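Local coordinates for protein scyllo-inositol 2-dehydrogenase (NADP(+)) IolW (Bacillus subtilis subsp. subtilis, PDB 3GDO) that catalyses the reversible NADPH-dependent reduction of scyllo-inosose to scyllo-inositol and cannot use NADH in place of NADPH, at residues E42-D47 / A51-E56; H214-Y219 / Q223-G228; E257-A262 / D269-D274. All coordinates share one frame; numbering follows the deposited sequence.

Contact 1. Residues E42-D47 / A51-E56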
ATOM      1  N   GLU B  42     -23.838 -12.587 -38.436  1.00 44.13           N
ATOM      2  CA  GLU B  42     -23.628 -11.338 -39.166  1.00 44.60           C
ATOM      3  C   GLU B  42     -22.378 -10.591 -38.748  1.00 44.12           C
ATOM      4  O   GLU B  42     -21.734  -9.941 -39.591  1.00 43.42           O
ATOM      5  CB  GLU B  42     -24.826 -10.367 -39.016  1.00 45.68           C
ATOM      6  CG  GLU B  42     -25.965 -10.552 -39.959  1.00 46.71           C
ATOM      7  CD  GLU B  42     -25.601 -10.346 -41.425  1.00 50.28           C
ATOM      8  OE1 GLU B  42     -25.091  -9.254 -41.816  1.00 50.38           O
ATOM      9  OE2 GLU B  42     -25.845 -11.289 -42.199  1.00 53.70           O
ATOM     10  N   GLU B  43     -22.059 -10.611 -37.449  1.00 44.29           N
ATOM     11  CA  GLU B  43     -20.876  -9.864 -36.967  1.00 44.69           C
ATOM     12  C   GLU B  43     -19.639 -10.463 -37.598  1.00 44.80           C
ATOM     13  O   GLU B  43     -18.796  -9.738 -38.102  1.00 45.15           O
ATOM     14  CB  GLU B  43     -20.696  -9.880 -35.443  1.00 44.37           C
ATOM     15  CG  GLU B  43     -21.781  -9.201 -34.647  1.00 45.95           C
ATOM     16  CD  GLU B  43     -21.468  -9.191 -33.168  1.00 47.24           C
ATOM     17  OE1 GLU B  43     -22.424  -9.264 -32.376  1.00 47.13           O
ATOM     18  OE2 GLU B  43     -20.271  -9.125 -32.790  1.00 48.78           O
ATOM     19  N   VAL B  44     -19.562 -11.790 -37.589  1.00 45.39           N
ATOM     20  CA  VAL B  44     -18.410 -12.484 -38.159  1.00 46.31           C
ATOM     21  C   VAL B  44     -18.297 -12.257 -39.667  1.00 47.13           C
ATOM     22  O   VAL B  44     -17.195 -12.105 -40.192  1.00 47.17           O
ATOM     23  CB  VAL B  44     -18.429 -13.989 -37.858  1.00 46.25           C
ATOM     24  CG1 VAL B  44     -17.278 -14.699 -38.589  1.00 46.53           C
ATOM     25  CG2 VAL B  44     -18.363 -14.249 -36.336  1.00 45.90           C
ATOM     26  N   LYS B  45     -19.431 -12.240 -40.362  1.00 48.03           N
ATOM     27  CA  LYS B  45     -19.419 -12.000 -41.808  1.00 49.13           C
ATOM     28  C   LYS B  45     -18.819 -10.623 -42.116  1.00 49.80           C
ATOM     29  O   LYS B  45     -18.072 -10.462 -43.086  1.00 50.15           O
ATOM     30  CB  LYS B  45     -20.829 -12.129 -42.388  1.00 50.00           C
ATOM     31  CG  LYS B  45     -20.905 -11.803 -43.870  1.00 52.36           C
ATOM     32  CD  LYS B  45     -22.313 -11.970 -44.416  1.00 55.97           C
ATOM     33  CE  LYS B  45     -22.389 -11.434 -45.848  1.00 57.89           C
ATOM     34  NZ  LYS B  45     -23.294 -12.268 -46.675  1.00 61.72           N
ATOM     35  N   ARG B  46     -19.135  -9.643 -41.277  1.00 49.80           N
ATOM     36  CA  ARG B  46     -18.607  -8.287 -41.424  1.00 50.30           C
ATOM     37  C   ARG B  46     -17.167  -8.130 -40.924  1.00 49.96           C
ATOM     38  O   ARG B  46     -16.403  -7.350 -41.481  1.00 50.14           O
ATOM     39  CB  ARG B  46     -19.531  -7.271 -40.726  1.00 50.91           C
ATOM     40  CG  ARG B  46     -20.930  -7.165 -41.375  1.00 52.42           C
ATOM     41  CD  ARG B  46     -21.661  -5.921 -40.898  1.00 58.14           C
ATOM     42  NE  ARG B  46     -21.816  -5.946 -39.444  1.00 61.72           N
ATOM     43  CZ  ARG B  46     -22.846  -6.505 -38.805  1.00 63.82           C
ATOM     44  NH1 ARG B  46     -23.832  -7.058 -39.506  1.00 64.69           N
ATOM     45  NH2 ARG B  46     -22.900  -6.501 -37.468  1.00 62.15           N
ATOM     46  N   ASP B  47     -16.796  -8.862 -39.877  1.00 49.76           N
ATOM     47  CA  ASP B  47     -15.441  -8.758 -39.306  1.00 49.35           C
ATOM     48  C   ASP B  47     -14.432  -9.638 -40.057  1.00 49.19           C
ATOM     49  O   ASP B  47     -13.336  -9.184 -40.391  1.00 49.37           O
ATOM     50  CB  ASP B  47     -15.435  -9.157 -37.816  1.00 49.77           C
ATOM     51  CG  ASP B  47     -16.160  -8.151 -36.907  1.00 50.17           C
ATOM     52  OD1 ASP B  47     -16.394  -7.003 -37.330  1.00 51.28           O
ATOM     53  OD2 ASP B  47     -16.466  -8.520 -35.744  1.00 49.34           O
ATOM     54  N   ALA B  51     -14.067 -16.312 -42.641  1.00 49.77           N
ATOM     55  CA  ALA B  51     -14.224 -17.290 -41.572  1.00 49.66           C
ATOM     56  C   ALA B  51     -15.526 -18.054 -41.767  1.00 49.34           C
ATOM     57  O   ALA B  51     -16.447 -17.551 -42.382  1.00 50.27           O
ATOM     58  CB  ALA B  51     -14.191 -16.589 -40.211  1.00 49.64           C
ATOM     59  N   GLU B  52     -15.614 -19.270 -41.261  1.00 48.95           N
ATOM     60  CA  GLU B  52     -16.863 -19.979 -41.296  1.00 48.90           C
ATOM     61  C   GLU B  52     -17.455 -19.966 -39.878  1.00 49.05           C
ATOM     62  O   GLU B  52     -16.768 -20.320 -38.902  1.00 48.20           O
ATOM     63  CB  GLU B  52     -16.660 -21.405 -41.830  1.00 49.03           C
ATOM     64  CG  GLU B  52     -17.775 -22.421 -41.489  1.00 50.41           C
ATOM     65  CD  GLU B  52     -17.530 -23.801 -42.095  1.00 55.02           C
ATOM     66  OE1 GLU B  52     -18.255 -24.776 -41.750  1.00 55.86           O
ATOM     67  OE2 GLU B  52     -16.595 -23.915 -42.924  1.00 57.77           O
ATOM     68  N   VAL B  53     -18.719 -19.551 -39.759  1.00 48.13           N
ATOM     69  CA  VAL B  53     -19.408 -19.679 -38.483  1.00 48.24           C
ATOM     70  C   VAL B  53     -19.891 -21.105 -38.295  1.00 48.79           C
ATOM     71  O   VAL B  53     -20.368 -21.745 -39.243  1.00 49.21           O
ATOM     72  CB  VAL B  53     -20.589 -18.703 -38.349  1.00 48.24           C
ATOM     73  CG1 VAL B  53     -21.201 -18.820 -36.963  1.00 47.19           C
ATOM     74  CG2 VAL B  53     -20.108 -17.306 -38.553  1.00 48.70           C
ATOM     75  N   VAL B  54     -19.756 -21.605 -37.073  1.00 48.78           N
ATOM     76  CA  VAL B  54     -20.232 -22.917 -36.707  1.00 49.35           C
ATOM     77  C   VAL B  54     -20.958 -22.746 -35.373  1.00 50.25           C
ATOM     78  O   VAL B  54     -20.716 -21.771 -34.662  1.00 50.55           O
ATOM     79  CB  VAL B  54     -19.055 -23.971 -36.589  1.00 49.22           C
ATOM     80  CG1 VAL B  54     -18.166 -23.930 -37.811  1.00 49.56           C
ATOM     81  CG2 VAL B  54     -18.205 -23.753 -35.340  1.00 48.44           C
ATOM     82  N   HIS B  55     -21.826 -23.688 -35.026  1.00 51.43           N
ATOM     83  CA  HIS B  55     -22.566 -23.612 -33.767  1.00 53.02           C
ATOM     84  C   HIS B  55     -22.315 -24.820 -32.882  1.00 53.41           C
ATOM     85  O   HIS B  55     -22.747 -24.854 -31.739  1.00 53.88           O
ATOM     86  CB  HIS B  55     -24.086 -23.378 -34.011  1.00 53.66           C
ATOM     87  CG  HIS B  55     -24.366 -22.367 -35.086  1.00 55.89           C
ATOM     88  ND1 HIS B  55     -24.077 -21.023 -34.938  1.00 56.40           N
ATOM     89  CD2 HIS B  55     -24.838 -22.514 -36.350  1.00 56.96           C
ATOM     90  CE1 HIS B  55     -24.378 -20.385 -36.057  1.00 58.47           C
ATOM     91  NE2 HIS B  55     -24.842 -21.265 -36.928  1.00 59.28           N
ATOM     92  N   GLU B  56     -21.601 -25.810 -33.397  1.00 53.91           N
ATOM     93  CA  GLU B  56     -21.230 -26.958 -32.561  1.00 54.56           C
ATOM     94  C   GLU B  56     -19.741 -26.977 -32.278  1.00 53.80           C
ATOM     95  O   GLU B  56     -18.955 -26.645 -33.159  1.00 52.84           O
ATOM     96  CB  GLU B  56     -21.608 -28.276 -33.234  1.00 54.91           C
ATOM     97  CG  GLU B  56     -22.323 -29.204 -32.297  1.00 58.61           C
ATOM     98  CD  GLU B  56     -23.510 -28.516 -31.629  1.00 62.18           C
ATOM     99  OE1 GLU B  56     -24.287 -27.836 -32.337  1.00 64.41           O
ATOM    100  OE2 GLU B  56     -23.657 -28.652 -30.396  1.00 64.10           O
TER
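Just past Val-53, which packs on Val-44 of the preceding helix, the backbone N-H groups of His-55 and Glu-56 both donate hydrogen bonds to one carboxylate oxygen, Glu-59 OE2. The two segments are the second half of the beta-alpha-beta unit made by strand 31-37, helix 41-47 and strand 52-54, in the Rossmann fold of the nucleotide-binding domain. Strand 52-54 is an outermost strand of the parallel sheet within this chain and pairs through its backbone with strand 31-37. Helix and strand meet here by carbon packing alone. Val-53 offers one methyl: CG2 stands 3.8 Å from Val-44 CB and the same 3.8 Å from Val-44 CG1, so it lies against the root of the helix valine and one of its branches, the two side chains crossing at a slant. Val-44 CG1 is anti to the backbone N (chi1 174°), which carries it over the sheet side of the helix; Ile-36, Thr-38 and Tyr-13 also touch this buried valine. On the helix surface, Glu-42 OE1 forms a salt bridge with Arg-46 NH1 at 3.4 Å, one turn along, and Glu-43 OE1 forms another with Arg-40 NH1. The backbone bond from Asp-47 N to Glu-43 O measures 2.8 Å. Where the chain re-enters the sheet, Ala-51 CB comes to the same Val-44 methyl from a different direction, 4.0 Å from CG1.

Contact 2. Residues H214-Y219 / Q223-G228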
ATOM      1  N   HIS B 214      -6.383  -7.492  -0.708  1.00 26.51           N
ATOM      2  CA  HIS B 214      -5.076  -7.029  -0.306  1.00 27.44           C
ATOM      3  C   HIS B 214      -4.203  -8.272  -0.020  1.00 27.73           C
ATOM      4  O   HIS B 214      -4.462  -9.012   0.929  1.00 28.20           O
ATOM      5  CB  HIS B 214      -5.204  -6.186   0.977  1.00 26.98           C
ATOM      6  CG  HIS B 214      -3.961  -5.438   1.283  1.00 29.53           C
ATOM      7  ND1 HIS B 214      -2.850  -6.041   1.856  1.00 30.47           N
ATOM      8  CD2 HIS B 214      -3.600  -4.161   0.990  1.00 29.19           C
ATOM      9  CE1 HIS B 214      -1.880  -5.142   1.951  1.00 32.47           C
ATOM     10  NE2 HIS B 214      -2.304  -4.001   1.421  1.00 28.71           N
ATOM     11  N   LEU B 215      -3.201  -8.525  -0.836  1.00 28.23           N
ATOM     12  CA  LEU B 215      -2.374  -9.718  -0.641  1.00 28.62           C
ATOM     13  C   LEU B 215      -0.938  -9.344  -0.329  1.00 29.35           C
ATOM     14  O   LEU B 215      -0.388  -8.429  -0.944  1.00 28.88           O
ATOM     15  CB  LEU B 215      -2.360 -10.569  -1.930  1.00 29.06           C
ATOM     16  CG  LEU B 215      -3.423 -11.624  -2.222  1.00 28.51           C
ATOM     17  CD1 LEU B 215      -4.832 -11.009  -2.274  1.00 30.47           C
ATOM     18  CD2 LEU B 215      -3.075 -12.259  -3.568  1.00 29.61           C
ATOM     19  N   THR B 216      -0.336 -10.059   0.608  1.00 29.11           N
ATOM     20  CA  THR B 216       1.099  -9.970   0.827  1.00 32.16           C
ATOM     21  C   THR B 216       1.745 -11.305   0.424  1.00 32.19           C
ATOM     22  O   THR B 216       1.399 -12.373   1.000  1.00 32.91           O
ATOM     23  CB  THR B 216       1.443  -9.665   2.317  1.00 32.29           C
ATOM     24  OG1 THR B 216       0.843  -8.415   2.711  1.00 34.48           O
ATOM     25  CG2 THR B 216       2.966  -9.621   2.536  1.00 33.01           C
ATOM     26  N   LEU B 217       2.641 -11.246  -0.545  1.00 30.91           N
ATOM     27  CA  LEU B 217       3.484 -12.409  -0.918  1.00 32.66           C
ATOM     28  C   LEU B 217       4.868 -12.320  -0.291  1.00 32.70           C
ATOM     29  O   LEU B 217       5.643 -11.375  -0.556  1.00 31.11           O
ATOM     30  CB  LEU B 217       3.583 -12.598  -2.436  1.00 31.98           C
ATOM     31  CG  LEU B 217       2.386 -13.205  -3.184  1.00 32.90           C
ATOM     32  CD1 LEU B 217       1.079 -12.459  -2.976  1.00 31.95           C
ATOM     33  CD2 LEU B 217       2.672 -13.290  -4.705  1.00 31.60           C
ATOM     34  N   ASP B 218       5.139 -13.305   0.570  1.00 32.91           N
ATOM     35  CA  ASP B 218       6.291 -13.276   1.442  1.00 34.97           C
ATOM     36  C   ASP B 218       7.469 -13.916   0.710  1.00 35.46           C
ATOM     37  O   ASP B 218       7.468 -15.126   0.459  1.00 35.12           O
ATOM     38  CB  ASP B 218       5.958 -14.014   2.767  1.00 35.42           C
ATOM     39  CG  ASP B 218       7.156 -14.082   3.756  1.00 37.28           C
ATOM     40  OD1 ASP B 218       8.211 -13.434   3.544  1.00 34.76           O
ATOM     41  OD2 ASP B 218       7.018 -14.813   4.764  1.00 39.09           O
ATOM     42  N   TYR B 219       8.434 -13.094   0.325  1.00 34.97           N
ATOM     43  CA  TYR B 219       9.689 -13.597  -0.231  1.00 36.06           C
ATOM     44  C   TYR B 219      10.844 -13.277   0.743  1.00 36.79           C
ATOM     45  O   TYR B 219      11.923 -12.960   0.301  1.00 38.57           O
ATOM     46  CB  TYR B 219       9.990 -12.918  -1.551  1.00 34.64           C
ATOM     47  CG  TYR B 219       9.023 -13.199  -2.698  1.00 35.73           C
ATOM     48  CD1 TYR B 219       9.298 -14.210  -3.650  1.00 34.19           C
ATOM     49  CD2 TYR B 219       7.863 -12.438  -2.861  1.00 32.17           C
ATOM     50  CE1 TYR B 219       8.424 -14.457  -4.735  1.00 35.19           C
ATOM     51  CE2 TYR B 219       7.001 -12.661  -3.945  1.00 34.10           C
ATOM     52  CZ  TYR B 219       7.276 -13.680  -4.870  1.00 34.13           C
ATOM     53  OH  TYR B 219       6.405 -13.890  -5.909  1.00 32.77           O
ATOM     54  N   GLN B 223       9.158  -8.092  -0.020  1.00 30.85           N
ATOM     55  CA  GLN B 223       7.703  -8.175   0.278  1.00 30.53           C
ATOM     56  C   GLN B 223       6.963  -7.640  -0.923  1.00 29.69           C
ATOM     57  O   GLN B 223       7.278  -6.534  -1.406  1.00 29.29           O
ATOM     58  CB  GLN B 223       7.329  -7.392   1.547  1.00 30.29           C
ATOM     59  CG  GLN B 223       7.994  -7.933   2.807  1.00 31.93           C
ATOM     60  CD  GLN B 223       7.394  -9.274   3.226  1.00 33.68           C
ATOM     61  OE1 GLN B 223       6.186  -9.442   3.279  1.00 33.79           O
ATOM     62  NE2 GLN B 223       8.257 -10.247   3.490  1.00 33.36           N
ATOM     63  N   ALA B 224       6.052  -8.447  -1.453  1.00 28.81           N
ATOM     64  CA  ALA B 224       5.290  -8.072  -2.647  1.00 28.92           C
ATOM     65  C   ALA B 224       3.889  -7.856  -2.137  1.00 29.42           C
ATOM     66  O   ALA B 224       3.340  -8.743  -1.449  1.00 27.76           O
ATOM     67  CB  ALA B 224       5.328  -9.188  -3.713  1.00 28.16           C
ATOM     68  N   ILE B 225       3.314  -6.678  -2.429  1.00 29.30           N
ATOM     69  CA  ILE B 225       2.017  -6.322  -1.852  1.00 28.91           C
ATOM     70  C   ILE B 225       1.103  -6.039  -3.035  1.00 28.66           C
ATOM     71  O   ILE B 225       1.427  -5.161  -3.836  1.00 27.81           O
ATOM     72  CB  ILE B 225       2.084  -5.030  -0.974  1.00 29.49           C
ATOM     73  CG1 ILE B 225       3.138  -5.085   0.152  1.00 31.77           C
ATOM     74  CG2 ILE B 225       0.655  -4.591  -0.510  1.00 31.36           C
ATOM     75  CD1 ILE B 225       3.034  -6.190   1.109  1.00 36.23           C
ATOM     76  N   LEU B 226      -0.023  -6.750  -3.147  1.00 27.12           N
ATOM     77  CA  LEU B 226      -0.889  -6.614  -4.333  1.00 28.32           C
ATOM     78  C   LEU B 226      -2.292  -6.372  -3.849  1.00 28.33           C
ATOM     79  O   LEU B 226      -2.816  -7.150  -3.031  1.00 27.97           O
ATOM     80  CB  LEU B 226      -0.878  -7.875  -5.202  1.00 27.46           C
ATOM     81  CG  LEU B 226       0.493  -8.386  -5.625  1.00 30.12           C
ATOM     82  CD1 LEU B 226       0.364  -9.837  -6.134  1.00 29.56           C
ATOM     83  CD2 LEU B 226       1.082  -7.480  -6.692  1.00 30.21           C
ATOM     84  N   TYR B 227      -2.875  -5.258  -4.298  1.00 27.95           N
ATOM     85  CA  TYR B 227      -4.138  -4.837  -3.721  1.00 27.81           C
ATOM     86  C   TYR B 227      -4.979  -4.096  -4.719  1.00 27.27           C
ATOM     87  O   TYR B 227      -4.471  -3.575  -5.728  1.00 25.76           O
ATOM     88  CB  TYR B 227      -3.909  -4.019  -2.440  1.00 29.24           C
ATOM     89  CG  TYR B 227      -3.257  -2.681  -2.638  1.00 34.10           C
ATOM     90  CD1 TYR B 227      -4.041  -1.534  -2.838  1.00 36.06           C
ATOM     91  CD2 TYR B 227      -1.839  -2.549  -2.626  1.00 37.79           C
ATOM     92  CE1 TYR B 227      -3.456  -0.304  -3.009  1.00 40.21           C
ATOM     93  CE2 TYR B 227      -1.234  -1.289  -2.806  1.00 40.21           C
ATOM     94  CZ  TYR B 227      -2.058  -0.172  -2.988  1.00 39.50           C
ATOM     95  OH  TYR B 227      -1.524   1.089  -3.162  1.00 43.27           O
ATOM     96  N   GLY B 228      -6.262  -4.031  -4.427  1.00 25.75           N
ATOM     97  CA  GLY B 228      -7.240  -3.512  -5.367  1.00 27.90           C
ATOM     98  C   GLY B 228      -8.538  -3.271  -4.634  1.00 29.39           C
ATOM     99  O   GLY B 228      -8.992  -4.143  -3.871  1.00 30.32           O
TER
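His-214 lies beside Tyr-227 on the facing strand, both side chains pointing the same way. From His-214 CB the chain runs with CG anti to the backbone N (chi1 -168°), and CG already lies 4.0 Å from Tyr-227 CB. CD2 comes closer, 3.4 Å from Tyr-227 CB, while at the far end of the ring CE1 and NE2 both meet the Ile-225 CG2 methyl, CE1 at 3.6 Å. The imidazole and phenol planes are inclined by only 20°, but their centroids are 5.6 Å apart and little of one ring lies over the other. The imidazole also meets the His-214 ring and Ile-225 of the second subunit. Cutting it back to an alanine is likely to leave Ile-225 CG2 without its ring partner and open a gap at the subunit interface. Strands 212-219 and 222-228 form this antiparallel beta hairpin within the mixed sheet of the C-terminal alpha/beta domain. Leu-215 N donates to Leu-226 O (2.6 Å), and Leu-217 N to Ala-224 O (2.8 Å). On the other face, Leu-217 CD1 touches Leu-226 CD1 at 4.2 Å, under helices 174-190 and 323-342. Near the turn, Gln-223 NE2 reaches Asp-218 OD1 at 3.2 Å from above the carboxylate plane; NE2 also donates to Gly-220 O, and OD1 accepts from Gly-220 N.

Contact 3. Residues E257-A262 / D269-D274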
ATOM      1  N   GLU B 257      -6.024  -2.284 -24.542  1.00 35.84           N
ATOM      2  CA  GLU B 257      -7.419  -2.678 -24.498  1.00 37.02           C
ATOM      3  C   GLU B 257      -8.386  -1.579 -24.937  1.00 37.23           C
ATOM      4  O   GLU B 257      -9.361  -1.875 -25.609  1.00 37.03           O
ATOM      5  CB  GLU B 257      -7.814  -3.249 -23.142  1.00 37.14           C
ATOM      6  CG  GLU B 257      -7.290  -4.660 -22.962  1.00 40.69           C
ATOM      7  CD  GLU B 257      -8.087  -5.430 -21.932  1.00 44.31           C
ATOM      8  OE1 GLU B 257      -7.926  -6.661 -21.865  1.00 44.55           O
ATOM      9  OE2 GLU B 257      -8.882  -4.803 -21.198  1.00 44.07           O
ATOM     10  N   ASP B 258      -8.123  -0.323 -24.577  1.00 38.36           N
ATOM     11  CA  ASP B 258      -8.992   0.780 -25.011  1.00 38.80           C
ATOM     12  C   ASP B 258      -8.880   1.022 -26.500  1.00 38.99           C
ATOM     13  O   ASP B 258      -9.886   1.287 -27.148  1.00 39.27           O
ATOM     14  CB  ASP B 258      -8.701   2.102 -24.271  1.00 39.66           C
ATOM     15  CG  ASP B 258      -9.256   2.116 -22.861  1.00 41.62           C
ATOM     16  OD1 ASP B 258      -9.996   1.186 -22.475  1.00 43.93           O
ATOM     17  OD2 ASP B 258      -8.941   3.064 -22.124  1.00 46.19           O
ATOM     18  N   ALA B 259      -7.667   0.973 -27.036  1.00 38.24           N
ATOM     19  CA  ALA B 259      -7.514   1.065 -28.496  1.00 38.78           C
ATOM     20  C   ALA B 259      -8.329  -0.035 -29.207  1.00 38.59           C
ATOM     21  O   ALA B 259      -9.024   0.246 -30.191  1.00 37.68           O
ATOM     22  CB  ALA B 259      -6.045   0.987 -28.897  1.00 38.07           C
ATOM     23  N   LEU B 260      -8.266  -1.266 -28.688  1.00 38.87           N
ATOM     24  CA  LEU B 260      -9.027  -2.399 -29.245  1.00 39.02           C
ATOM     25  C   LEU B 260     -10.529  -2.202 -29.123  1.00 39.98           C
ATOM     26  O   LEU B 260     -11.264  -2.540 -30.036  1.00 39.40           O
ATOM     27  CB  LEU B 260      -8.618  -3.734 -28.583  1.00 38.76           C
ATOM     28  CG  LEU B 260      -7.200  -4.260 -28.865  1.00 38.51           C
ATOM     29  CD1 LEU B 260      -6.846  -5.394 -27.902  1.00 37.16           C
ATOM     30  CD2 LEU B 260      -7.033  -4.690 -30.347  1.00 34.67           C
ATOM     31  N   ARG B 261     -11.001  -1.665 -27.990  1.00 41.16           N
ATOM     32  CA  ARG B 261     -12.440  -1.356 -27.842  1.00 41.57           C
ATOM     33  C   ARG B 261     -12.891  -0.279 -28.843  1.00 42.41           C
ATOM     34  O   ARG B 261     -14.013  -0.316 -29.322  1.00 42.25           O
ATOM     35  CB  ARG B 261     -12.787  -0.930 -26.424  1.00 41.39           C
ATOM     36  CG  ARG B 261     -12.693  -2.029 -25.351  1.00 41.75           C
ATOM     37  CD  ARG B 261     -12.646  -1.342 -23.977  1.00 40.66           C
ATOM     38  NE  ARG B 261     -12.675  -2.271 -22.849  1.00 42.65           N
ATOM     39  CZ  ARG B 261     -13.739  -2.984 -22.491  1.00 40.93           C
ATOM     40  NH1 ARG B 261     -14.867  -2.892 -23.181  1.00 43.46           N
ATOM     41  NH2 ARG B 261     -13.681  -3.785 -21.443  1.00 40.42           N
ATOM     42  N   ALA B 262     -12.012   0.652 -29.175  1.00 43.15           N
ATOM     43  CA  ALA B 262     -12.337   1.696 -30.146  1.00 44.85           C
ATOM     44  C   ALA B 262     -12.223   1.248 -31.611  1.00 46.06           C
ATOM     45  O   ALA B 262     -12.192   2.099 -32.511  1.00 47.50           O
ATOM     46  CB  ALA B 262     -11.449   2.909 -29.895  1.00 44.67           C
ATOM     47  N   ASP B 269       4.276   1.615 -35.481  1.00 57.30           N
ATOM     48  CA  ASP B 269       5.120   1.621 -34.271  1.00 56.97           C
ATOM     49  C   ASP B 269       4.560   2.402 -33.071  1.00 55.14           C
ATOM     50  O   ASP B 269       5.079   2.301 -31.958  1.00 55.11           O
ATOM     51  CB  ASP B 269       6.505   2.134 -34.647  1.00 57.54           C
ATOM     52  CG  ASP B 269       7.054   1.421 -35.861  1.00 61.79           C
ATOM     53  OD1 ASP B 269       7.352   0.203 -35.740  1.00 65.14           O
ATOM     54  OD2 ASP B 269       7.145   2.059 -36.943  1.00 65.38           O
ATOM     55  N   SER B 270       3.511   3.175 -33.304  1.00 53.64           N
ATOM     56  CA  SER B 270       2.847   3.924 -32.242  1.00 51.88           C
ATOM     57  C   SER B 270       1.815   3.076 -31.462  1.00 50.26           C
ATOM     58  O   SER B 270       1.145   3.588 -30.575  1.00 50.54           O
ATOM     59  CB  SER B 270       2.166   5.161 -32.836  1.00 52.39           C
ATOM     60  OG  SER B 270       0.883   4.825 -33.350  1.00 51.51           O
ATOM     61  N   TRP B 271       1.657   1.799 -31.811  1.00 48.00           N
ATOM     62  CA  TRP B 271       0.781   0.926 -31.038  1.00 45.17           C
ATOM     63  C   TRP B 271       1.352   0.678 -29.637  1.00 43.88           C
ATOM     64  O   TRP B 271       2.541   0.352 -29.479  1.00 43.03           O
ATOM     65  CB  TRP B 271       0.514  -0.406 -31.755  1.00 44.70           C
ATOM     66  CG  TRP B 271      -0.423  -1.282 -30.971  1.00 40.74           C
ATOM     67  CD1 TRP B 271      -0.079  -2.232 -30.048  1.00 38.50           C
ATOM     68  CD2 TRP B 271      -1.869  -1.272 -31.021  1.00 39.09           C
ATOM     69  NE1 TRP B 271      -1.210  -2.810 -29.523  1.00 36.61           N
ATOM     70  CE2 TRP B 271      -2.323  -2.245 -30.097  1.00 36.27           C
ATOM     71  CE3 TRP B 271      -2.817  -0.536 -31.756  1.00 37.38           C
ATOM     72  CZ2 TRP B 271      -3.690  -2.511 -29.882  1.00 35.71           C
ATOM     73  CZ3 TRP B 271      -4.192  -0.796 -31.546  1.00 39.10           C
ATOM     74  CH2 TRP B 271      -4.609  -1.788 -30.617  1.00 38.60           C
ATOM     75  N   GLY B 272       0.490   0.854 -28.632  1.00 43.29           N
ATOM     76  CA  GLY B 272       0.832   0.562 -27.232  1.00 42.15           C
ATOM     77  C   GLY B 272       1.628   1.644 -26.519  1.00 41.48           C
ATOM     78  O   GLY B 272       2.078   1.437 -25.386  1.00 41.29           O
ATOM     79  N   ALA B 273       1.801   2.798 -27.179  1.00 41.37           N
ATOM     80  CA  ALA B 273       2.546   3.936 -26.606  1.00 40.93           C
ATOM     81  C   ALA B 273       1.846   4.454 -25.337  1.00 40.67           C
ATOM     82  O   ALA B 273       0.620   4.538 -25.280  1.00 38.29           O
ATOM     83  CB  ALA B 273       2.678   5.077 -27.622  1.00 40.29           C
ATOM     84  N   ASP B 274       2.637   4.815 -24.348  1.00 40.69           N
ATOM     85  CA  ASP B 274       2.103   5.387 -23.125  1.00 41.75           C
ATOM     86  C   ASP B 274       1.937   6.892 -23.319  1.00 43.32           C
ATOM     87  O   ASP B 274       2.520   7.478 -24.246  1.00 43.31           O
ATOM     88  CB  ASP B 274       3.051   5.071 -21.960  1.00 41.45           C
ATOM     89  CG  ASP B 274       2.342   5.069 -20.583  1.00 40.77           C
ATOM     90  OD1 ASP B 274       1.148   5.408 -20.522  1.00 38.25           O
ATOM     91  OD2 ASP B 274       3.009   4.756 -19.571  1.00 38.50           O
TER
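With CG anti to the backbone N (chi1 -178°) and the indole plane about perpendicular to the plane of CA, CB and CG (chi2 -92°), Trp-271 stretches out of its loop and brings its six-membered ring to helix 256-261. The ring carbon CH2 is the meeting point. Ala-259 CB sits 3.6 Å from Trp-271 CH2 and 3.7 Å from Trp-271 CZ3, approaching the CH2-CZ3 bond obliquely. One residue on, Leu-260 has its side chain across the indole at about a right angle: its CG lies in the ring plane at the edge, 4.1 Å from Trp-271 CZ2, and its CD2 methyl comes obliquely to within 3.8 Å of Trp-271 CH2. The contact is thus carbon against carbon, with the polar corner of the indole served separately: Trp-271 NE1 binds Gln-256 OE1, at the start of the same helix, so the ring is tied down at one end and packed at the other. Pro-266 adds further packing to the tryptophan. Leu-260 also rests on Val-19 and Glu-257 on Phe-20, both of helix 15-26 in the Rossmann domain, so this short helix lies between that domain and the loop. The tryptophan itself stands at the second position of a type II beta turn from Ser-270 to Ala-273, with Gly-272 at the third, where its positive phi (81°) is characteristic of this turn.

In the fold
Contact 1 belongs to the Rossmann domain, contacts 2 and 3 to the C-terminal alpha/beta domain. Contacts 1 and 2 lie on opposite sides of the chain's centre, their own centres 43 Å apart. Contact 3 is intermediate: its centre is 25 Å from that of contact 1, with nearest atoms about 10 Å apart, and 29 Å from that of contact 2. Contacts 1 and 3 both border the start of the Rossmann domain: contact 1 touches Tyr-13, in a glycine-rich turn that probably helps hold NADP(H), as in related dehydrogenases, and contact 3 packs on helix 15-26, which follows that turn. One face of contact 2, that of His-214 and Tyr-227, meets the second subunit.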